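Local coordinates for capsid protein VP1 (Human polyomavirus 12, PDB 6Y5Z), which probably builds the icosahedral T=7 capsid of the virus, whose 72 units are each made of five copies of the chain, at residues V96-T110 / F249-P263. Residues are numbered along the deposited sequence; the frame is centred on the assembly and turned at random. Where two conformers were deposited one is given.
Sequences VIGSNTLMNVHDYMT and FTAGSGTHQRFRGLP
Leu-262, just beyond strand 257-261, reaches into the loop 96-110, where its branched end suits a pocket walled by both backbone and side chains. CG stands anti to the carbonyl carbon (chi1 -73°) and, with chi2 extended, this brings CD1 to 3.5 Å from Gly-98 C, while CB packs against Val-96 CG1, the two side chains crossing at about a right angle. Gly-98 leaves room for Leu-262 CD2, and its positive phi (109°) suits glycine because a CB would be jammed against Ile-97 O.

At the tyrosine end, Gly-252 CA lies over one face of the Tyr-108 ring, 3.9 Å from its centroid, a CH-pi contact; the lack of a side chain lets this backbone lie so close. Met-109 and Ala-251 form a single beta bridge.

Backbone bonds fix both ends: Ile-97 N donates almost straight to Pro-263 O (3.0 Å, 171°), whereas Gly-252 N reaches Tyr-108 O (3.0 Å) from above the carbonyl plane. Water 1 donates a hydrogen bond to Thr-101 OG1 and accepts one from Arg-260 NE; the same hydroxyl donates to Gly-98 O, which Thr-101 N also grips. Water 2 links Thr-110 N with Thr-250 O.

Arg-260 NH1 also bonds to Gly-41 O of its own chain and Gln-166 O of a second subunit, which Asn-100 and His-106 bind too. In the VP1 jelly roll, the loop after strand 83-96 thus packs between hairpin 237-250/257-276 and a pentamer neighbour.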
ATOM      1  N   VAL D  96      15.009   9.780  -8.575  1.00 14.22           N
ATOM      2  CA  VAL D  96      15.235   8.890  -9.733  1.00 14.14           C
ATOM      3  C   VAL D  96      14.542   9.554 -10.910  1.00 14.91           C
ATOM      4  O   VAL D  96      13.333   9.808 -10.835  1.00 16.93           O
ATOM      5  CB  VAL D  96      14.716   7.473  -9.461  1.00 14.87           C
ATOM      6  CG1 VAL D  96      14.836   6.593 -10.693  1.00 15.94           C
ATOM      7  CG2 VAL D  96      15.424   6.873  -8.256  1.00 16.70           C
ATOM      8  N   ILE D  97      15.295   9.847 -11.959  1.00 14.91           N
ATOM      9  CA  ILE D  97      14.826  10.645 -13.129  0.50 15.01           C
ATOM     10  C   ILE D  97      14.427   9.702 -14.255  1.00 14.93           C
ATOM     11  O   ILE D  97      15.215   8.804 -14.538  1.00 15.08           O
ATOM     12  CB  ILE D  97      15.922  11.594 -13.652  0.50 16.82           C
ATOM     13  CG1 ILE D  97      16.427  12.538 -12.568  0.50 19.06           C
ATOM     14  CG2 ILE D  97      15.401  12.364 -14.854  0.50 15.66           C
ATOM     15  CD1 ILE D  97      15.318  13.194 -11.820  0.50 21.07           C
ATOM     16  N   GLY D  98      13.300   9.940 -14.913  1.00 13.77           N
ATOM     17  CA  GLY D  98      13.029   9.251 -16.188  1.00 13.31           C
ATOM     18  C   GLY D  98      11.948   8.191 -16.147  1.00 13.35           C
ATOM     19  O   GLY D  98      11.790   7.525 -17.184  1.00 13.98           O
ATOM     20  N   SER D  99      11.123   8.114 -15.095  1.00 14.61           N
ATOM     21  CA  SER D  99       9.954   7.205 -15.118  1.00 14.77           C
ATOM     22  C   SER D  99       9.068   7.545 -16.319  1.00 14.20           C
ATOM     23  O   SER D  99       8.459   6.618 -16.885  1.00 14.09           O
ATOM     24  CB  SER D  99       9.195   7.221 -13.806  1.00 16.42           C
ATOM     25  OG  SER D  99       8.631   8.472 -13.563  1.00 18.08           O
ATOM     26  N   ASN D 100       9.009   8.815 -16.723  1.00 13.58           N
ATOM     27  CA  ASN D 100       8.199   9.245 -17.893  1.00 14.25           C
ATOM     28  C   ASN D 100       8.647   8.504 -19.164  1.00 13.49           C
ATOM     29  O   ASN D 100       7.830   8.348 -20.096  1.00 14.20           O
ATOM     30  CB  ASN D 100       8.332  10.754 -18.111  1.00 16.23           C
ATOM     31  CG  ASN D 100       9.765  11.215 -18.045  1.00 18.60           C
ATOM     32  OD1 ASN D 100      10.315  11.293 -16.944  1.00 23.72           O
ATOM     33  ND2 ASN D 100      10.372  11.484 -19.179  1.00 18.07           N
ATOM     34  N   THR D 101       9.905   8.087 -19.241  1.00 13.65           N
ATOM     35  CA  THR D 101      10.384   7.427 -20.482  1.00 13.61           C
ATOM     36  C   THR D 101       9.676   6.084 -20.679  1.00 13.07           C
ATOM     37  O   THR D 101       9.604   5.628 -21.835  1.00 13.56           O
ATOM     38  CB  THR D 101      11.900   7.210 -20.503  1.00 14.36           C
ATOM     39  OG1 THR D 101      12.292   6.288 -19.479  1.00 14.82           O
ATOM     40  CG2 THR D 101      12.638   8.520 -20.372  1.00 13.83           C
ATOM     41  N   LEU D 102       9.184   5.479 -19.604  1.00 13.73           N
ATOM     42  CA  LEU D 102       8.534   4.138 -19.645  0.50 14.05           C
ATOM     43  C   LEU D 102       7.127   4.264 -20.242  1.00 14.69           C
ATOM     44  O   LEU D 102       6.517   3.227 -20.515  1.00 16.10           O
ATOM     45  CB  LEU D 102       8.498   3.525 -18.239  0.50 13.96           C
ATOM     46  CG  LEU D 102       9.803   2.887 -17.768  0.50 14.30           C
ATOM     47  CD1 LEU D 102      10.810   3.938 -17.335  0.50 13.89           C
ATOM     48  CD2 LEU D 102       9.548   1.896 -16.638  0.50 14.55           C
ATOM     49  N   MET D 103       6.659   5.493 -20.495  1.00 14.02           N
ATOM     50  CA  MET D 103       5.358   5.761 -21.153  1.00 14.99           C
ATOM     51  C   MET D 103       5.524   5.736 -22.674  1.00 14.94           C
ATOM     52  O   MET D 103       4.529   5.913 -23.372  1.00 16.93           O
ATOM     53  CB  MET D 103       4.763   7.090 -20.691  1.00 15.98           C
ATOM     54  CG  MET D 103       4.619   7.227 -19.177  1.00 16.60           C
ATOM     55  SD  MET D 103       3.448   6.054 -18.395  1.00 18.10           S
ATOM     56  CE  MET D 103       1.924   6.585 -19.166  1.00 17.86           C
ATOM     57  N   ASN D 104       6.728   5.441 -23.171  1.00 14.91           N
ATOM     58  CA  ASN D 104       6.952   5.144 -24.603  1.00 15.19           C
ATOM     59  C   ASN D 104       6.537   3.692 -24.879  1.00 15.39           C
ATOM     60  O   ASN D 104       7.289   2.783 -24.479  1.00 16.12           O
ATOM     61  CB  ASN D 104       8.406   5.400 -24.966  1.00 15.66           C
ATOM     62  CG  ASN D 104       8.754   5.034 -26.385  1.00 15.83           C
ATOM     63  OD1 ASN D 104       8.001   4.349 -27.085  1.00 16.61           O
ATOM     64  ND2 ASN D 104       9.898   5.538 -26.843  1.00 18.57           N
ATOM     65  N   VAL D 105       5.407   3.480 -25.548  1.00 13.96           N
ATOM     66  CA  VAL D 105       4.926   2.119 -25.898  1.00 14.17           C
ATOM     67  C   VAL D 105       4.782   2.006 -27.425  1.00 15.07           C
ATOM     68  O   VAL D 105       4.013   1.136 -27.896  1.00 14.24           O
ATOM     69  CB  VAL D 105       3.634   1.798 -25.124  1.00 14.56           C
ATOM     70  CG1 VAL D 105       3.922   1.683 -23.629  1.00 15.30           C
ATOM     71  CG2 VAL D 105       2.511   2.790 -25.393  1.00 15.48           C
ATOM     72  N   HIS D 106       5.512   2.845 -28.162  1.00 15.42           N
ATOM     73  CA  HIS D 106       5.531   2.810 -29.648  1.00 15.45           C
ATOM     74  C   HIS D 106       6.878   2.272 -30.141  1.00 16.49           C
ATOM     75  O   HIS D 106       7.008   2.080 -31.350  1.00 17.37           O
ATOM     76  CB  HIS D 106       5.207   4.188 -30.231  1.00 15.56           C
ATOM     77  CG  HIS D 106       6.246   5.203 -29.913  1.00 15.82           C
ATOM     78  ND1 HIS D 106       7.456   5.228 -30.551  1.00 16.50           N
ATOM     79  CD2 HIS D 106       6.263   6.203 -29.004  1.00 17.54           C
ATOM     80  CE1 HIS D 106       8.190   6.189 -30.036  1.00 17.56           C
ATOM     81  NE2 HIS D 106       7.484   6.796 -29.080  1.00 17.01           N
ATOM     82  N   ASP D 107       7.849   2.083 -29.257  1.00 17.94           N
ATOM     83  CA  ASP D 107       9.183   1.565 -29.658  1.00 20.29           C
ATOM     84  C   ASP D 107       9.040   0.120 -30.133  1.00 19.42           C
ATOM     85  O   ASP D 107       7.936  -0.466 -30.038  1.00 20.10           O
ATOM     86  CB  ASP D 107      10.192   1.637 -28.518  1.00 26.39           C
ATOM     87  CG  ASP D 107      11.652   1.608 -28.960  1.00 32.84           C
ATOM     88  OD1 ASP D 107      11.950   1.572 -30.218  1.00 39.81           O
ATOM     89  OD2 ASP D 107      12.495   1.625 -28.053  1.00 46.66           O
ATOM     90  N   TYR D 108      10.122  -0.415 -30.686  1.00 18.74           N
ATOM     91  CA  TYR D 108      10.168  -1.789 -31.231  1.00 18.24           C
ATOM     92  C   TYR D 108      10.131  -2.761 -30.049  1.00 16.99           C
ATOM     93  O   TYR D 108      11.196  -3.083 -29.489  1.00 16.08           O
ATOM     94  CB  TYR D 108      11.417  -1.908 -32.097  1.00 18.41           C
ATOM     95  CG  TYR D 108      11.607  -3.251 -32.737  1.00 19.79           C
ATOM     96  CD1 TYR D 108      10.564  -3.931 -33.334  1.00 19.65           C
ATOM     97  CD2 TYR D 108      12.863  -3.824 -32.757  1.00 21.48           C
ATOM     98  CE1 TYR D 108      10.767  -5.158 -33.951  1.00 22.11           C
ATOM     99  CE2 TYR D 108      13.080  -5.043 -33.373  1.00 21.61           C
ATOM    100  CZ  TYR D 108      12.033  -5.712 -33.962  1.00 21.96           C
ATOM    101  OH  TYR D 108      12.275  -6.922 -34.552  1.00 24.85           O
ATOM    102  N   MET D 109       8.914  -3.166 -29.679  1.00 16.76           N
ATOM    103  CA  MET D 109       8.565  -3.853 -28.412  0.50 15.77           C
ATOM    104  C   MET D 109       7.649  -5.045 -28.714  1.00 16.93           C
ATOM    105  O   MET D 109       7.054  -5.052 -29.828  1.00 19.80           O
ATOM    106  CB  MET D 109       7.861  -2.839 -27.499  0.50 14.61           C
ATOM    107  CG  MET D 109       8.800  -1.713 -27.082  0.50 13.30           C
ATOM    108  SD  MET D 109       7.996  -0.217 -26.446  0.50 11.69           S
ATOM    109  CE  MET D 109       7.609  -0.706 -24.767  0.50 12.21           C
ATOM    110  N   THR D 110       7.549  -5.994 -27.791  1.00 17.10           N
ATOM    111  CA  THR D 110       6.526  -7.066 -27.799  1.00 19.14           C
ATOM    112  C   THR D 110       5.153  -6.402 -27.880  1.00 17.76           C
ATOM    113  O   THR D 110       4.952  -5.374 -27.230  1.00 16.76           O
ATOM    114  CB  THR D 110       6.568  -7.896 -26.504  1.00 21.74           C
ATOM    115  OG1 THR D 110       7.860  -8.488 -26.425  1.00 29.68           O
ATOM    116  CG2 THR D 110       5.519  -8.983 -26.455  1.00 25.98           C
ATOM    117  N   PHE D 249      13.148  -4.826 -19.975  1.00 13.50           N
ATOM    118  CA  PHE D 249      12.665  -4.404 -21.309  1.00 13.38           C
ATOM    119  C   PHE D 249      12.675  -5.616 -22.229  1.00 14.12           C
ATOM    120  O   PHE D 249      13.645  -6.384 -22.173  1.00 15.14           O
ATOM    121  CB  PHE D 249      13.593  -3.310 -21.831  1.00 14.32           C
ATOM    122  CG  PHE D 249      13.248  -2.758 -23.189  1.00 15.71           C
ATOM    123  CD1 PHE D 249      13.828  -3.285 -24.334  1.00 16.77           C
ATOM    124  CD2 PHE D 249      12.386  -1.679 -23.334  1.00 17.16           C
ATOM    125  CE1 PHE D 249      13.507  -2.789 -25.583  1.00 16.14           C
ATOM    126  CE2 PHE D 249      12.098  -1.162 -24.583  1.00 18.21           C
ATOM    127  CZ  PHE D 249      12.649  -1.727 -25.713  1.00 17.49           C
ATOM    128  N   THR D 250      11.644  -5.786 -23.057  1.00 14.77           N
ATOM    129  CA  THR D 250      11.665  -6.830 -24.107  1.00 15.64           C
ATOM    130  C   THR D 250      11.500  -6.172 -25.477  1.00 15.69           C
ATOM    131  O   THR D 250      10.421  -5.641 -25.789  1.00 16.18           O
ATOM    132  CB  THR D 250      10.592  -7.900 -23.886  1.00 17.17           C
ATOM    133  OG1 THR D 250      10.640  -8.354 -22.537  1.00 17.58           O
ATOM    134  CG2 THR D 250      10.770  -9.081 -24.819  1.00 17.93           C
ATOM    135  N   ALA D 251      12.547  -6.253 -26.286  1.00 15.39           N
ATOM    136  CA  ALA D 251      12.554  -5.736 -27.669  1.00 15.92           C
ATOM    137  C   ALA D 251      11.689  -6.627 -28.556  1.00 16.47           C
ATOM    138  O   ALA D 251      11.585  -7.856 -28.299  1.00 17.71           O
ATOM    139  CB  ALA D 251      13.964  -5.682 -28.205  1.00 16.47           C
ATOM    140  N   GLY D 252      11.188  -6.063 -29.652  1.00 14.93           N
ATOM    141  CA  GLY D 252      10.316  -6.796 -30.584  1.00 16.56           C
ATOM    142  C   GLY D 252      11.067  -7.809 -31.439  1.00 16.99           C
ATOM    143  O   GLY D 252      10.392  -8.544 -32.178  1.00 18.90           O
ATOM    144  N   SER D 253      12.386  -7.881 -31.305  1.00 17.56           N
ATOM    145  CA  SER D 253      13.272  -8.812 -32.048  1.00 17.55           C
ATOM    146  C   SER D 253      13.208 -10.229 -31.463  1.00 18.79           C
ATOM    147  O   SER D 253      13.793 -11.154 -32.079  1.00 19.84           O
ATOM    148  CB  SER D 253      14.673  -8.282 -32.066  1.00 17.02           C
ATOM    149  OG  SER D 253      15.124  -8.023 -30.746  1.00 18.52           O
ATOM    150  N   GLY D 254      12.558 -10.431 -30.309  1.00 18.78           N
ATOM    151  CA  GLY D 254      12.508 -11.767 -29.690  1.00 18.78           C
ATOM    152  C   GLY D 254      11.841 -11.755 -28.337  1.00 18.45           C
ATOM    153  O   GLY D 254      10.980 -10.885 -28.107  1.00 18.10           O
ATOM    154  N   THR D 255      12.220 -12.710 -27.486  1.00 18.19           N
ATOM    155  CA  THR D 255      11.720 -12.824 -26.093  1.00 16.83           C
ATOM    156  C   THR D 255      12.871 -12.606 -25.124  1.00 17.51           C
ATOM    157  O   THR D 255      12.614 -12.650 -23.890  1.00 17.08           O
ATOM    158  CB  THR D 255      11.015 -14.157 -25.874  1.00 17.79           C
ATOM    159  OG1 THR D 255      11.890 -15.200 -26.313  1.00 18.05           O
ATOM    160  CG2 THR D 255       9.695 -14.177 -26.608  1.00 18.65           C
ATOM    161  N   HIS D 256      14.068 -12.314 -25.630  1.00 16.23           N
ATOM    162  CA  HIS D 256      15.214 -11.943 -24.766  1.00 16.22           C
ATOM    163  C   HIS D 256      14.922 -10.621 -24.060  1.00 15.35           C
ATOM    164  O   HIS D 256      14.333  -9.718 -24.680  1.00 15.56           O
ATOM    165  CB  HIS D 256      16.535 -11.826 -25.532  1.00 17.11           C
ATOM    166  CG  HIS D 256      17.236 -13.131 -25.726  1.00 17.61           C
ATOM    167  ND1 HIS D 256      17.085 -13.844 -26.879  1.00 17.89           N
ATOM    168  CD2 HIS D 256      18.098 -13.819 -24.940  1.00 19.34           C
ATOM    169  CE1 HIS D 256      17.819 -14.940 -26.809  1.00 17.89           C
ATOM    170  NE2 HIS D 256      18.454 -14.957 -25.628  1.00 19.98           N
ATOM    171  N   GLN D 257      15.378 -10.527 -22.822  1.00 14.46           N
ATOM    172  CA  GLN D 257      15.089  -9.378 -21.947  1.00 14.20           C
ATOM    173  C   GLN D 257      16.384  -8.695 -21.550  1.00 14.29           C
ATOM    174  O   GLN D 257      17.479  -9.317 -21.524  1.00 14.61           O
ATOM    175  CB  GLN D 257      14.281  -9.834 -20.739  1.00 13.92           C
ATOM    176  CG  GLN D 257      12.931 -10.383 -21.141  1.00 14.90           C
ATOM    177  CD  GLN D 257      12.100 -10.748 -19.942  1.00 14.74           C
ATOM    178  OE1 GLN D 257      12.245 -11.842 -19.388  1.00 15.48           O
ATOM    179  NE2 GLN D 257      11.243  -9.829 -19.514  1.00 15.67           N
ATOM    180  N   ARG D 258      16.259  -7.400 -21.276  1.00 13.51           N
ATOM    181  CA  ARG D 258      17.383  -6.561 -20.808  1.00 12.88           C
ATOM    182  C   ARG D 258      16.960  -5.851 -19.529  1.00 13.48           C
ATOM    183  O   ARG D 258      15.860  -5.322 -19.527  1.00 14.34           O
ATOM    184  CB  ARG D 258      17.689  -5.469 -21.826  1.00 13.42           C
ATOM    185  CG  ARG D 258      18.186  -5.988 -23.161  1.00 13.33           C
ATOM    186  CD  ARG D 258      18.410  -4.849 -24.120  1.00 13.82           C
ATOM    187  NE  ARG D 258      18.905  -5.250 -25.437  1.00 14.44           N
ATOM    188  CZ  ARG D 258      20.184  -5.223 -25.812  1.00 14.89           C
ATOM    189  NH1 ARG D 258      20.513  -5.555 -27.051  1.00 15.44           N
ATOM    190  NH2 ARG D 258      21.137  -4.839 -24.988  1.00 15.26           N
ATOM    191  N   PHE D 259      17.823  -5.763 -18.528  1.00 12.37           N
ATOM    192  CA  PHE D 259      17.575  -4.860 -17.387  1.00 12.98           C
ATOM    193  C   PHE D 259      17.472  -3.432 -17.927  1.00 13.48           C
ATOM    194  O   PHE D 259      18.230  -3.057 -18.853  1.00 13.84           O
ATOM    195  CB  PHE D 259      18.681  -4.948 -16.342  1.00 13.02           C
ATOM    196  CG  PHE D 259      18.747  -6.224 -15.535  1.00 13.10           C
ATOM    197  CD1 PHE D 259      19.415  -7.332 -16.020  1.00 13.71           C
ATOM    198  CD2 PHE D 259      18.159  -6.296 -14.283  1.00 13.57           C
ATOM    199  CE1 PHE D 259      19.472  -8.496 -15.268  1.00 13.21           C
ATOM    200  CE2 PHE D 259      18.270  -7.441 -13.514  1.00 14.21           C
ATOM    201  CZ  PHE D 259      18.917  -8.538 -14.019  1.00 14.14           C
ATOM    202  N   ARG D 260      16.609  -2.626 -17.321  1.00 12.66           N
ATOM    203  CA  ARG D 260      16.545  -1.162 -17.558  1.00 12.80           C
ATOM    204  C   ARG D 260      16.742  -0.454 -16.224  1.00 12.83           C
ATOM    205  O   ARG D 260      15.981  -0.765 -15.266  1.00 13.39           O
ATOM    206  CB  ARG D 260      15.217  -0.781 -18.216  1.00 12.23           C
ATOM    207  CG  ARG D 260      14.959   0.715 -18.353  1.00 13.02           C
ATOM    208  CD  ARG D 260      16.041   1.445 -19.109  1.00 13.42           C
ATOM    209  NE  ARG D 260      15.632   2.762 -19.594  1.00 14.35           N
ATOM    210  CZ  ARG D 260      16.466   3.756 -19.874  1.00 14.17           C
ATOM    211  NH1 ARG D 260      17.773   3.638 -19.690  1.00 14.54           N
ATOM    212  NH2 ARG D 260      15.979   4.882 -20.372  1.00 14.32           N
ATOM    213  N   GLY D 261      17.667   0.509 -16.188  1.00 13.21           N
ATOM    214  CA  GLY D 261      17.935   1.356 -15.016  1.00 13.04           C
ATOM    215  C   GLY D 261      17.736   2.826 -15.350  1.00 13.49           C
ATOM    216  O   GLY D 261      17.671   3.185 -16.532  1.00 14.11           O
ATOM    217  N   LEU D 262      17.638   3.674 -14.333  1.00 12.82           N
ATOM    218  CA  LEU D 262      17.448   5.129 -14.524  1.00 13.35           C
ATOM    219  C   LEU D 262      18.471   5.859 -13.676  1.00 12.64           C
ATOM    220  O   LEU D 262      18.937   5.371 -12.636  1.00 13.16           O
ATOM    221  CB  LEU D 262      16.015   5.542 -14.147  1.00 13.55           C
ATOM    222  CG  LEU D 262      14.921   5.124 -15.130  1.00 14.66           C
ATOM    223  CD1 LEU D 262      13.546   5.496 -14.589  1.00 15.12           C
ATOM    224  CD2 LEU D 262      15.146   5.741 -16.503  1.00 15.64           C
ATOM    225  N   PRO D 263      18.836   7.082 -14.091  1.00 12.51           N
ATOM    226  CA  PRO D 263      19.781   7.894 -13.337  1.00 12.69           C
ATOM    227  C   PRO D 263      19.166   8.424 -12.049  1.00 12.69           C
ATOM    228  O   PRO D 263      17.965   8.557 -11.969  1.00 13.09           O
ATOM    229  CB  PRO D 263      20.125   9.082 -14.241  1.00 13.18           C
ATOM    230  CG  PRO D 263      19.344   8.855 -15.510  1.00 13.29           C
ATOM    231  CD  PRO D 263      18.335   7.763 -15.283  1.00 13.06           C
TER
HETATM  232  O   HOH W   1      13.051   3.771 -20.427  1.00 16.42           O
HETATM  233  O   HOH W   2       7.973  -5.406 -24.951  1.00 24.44           O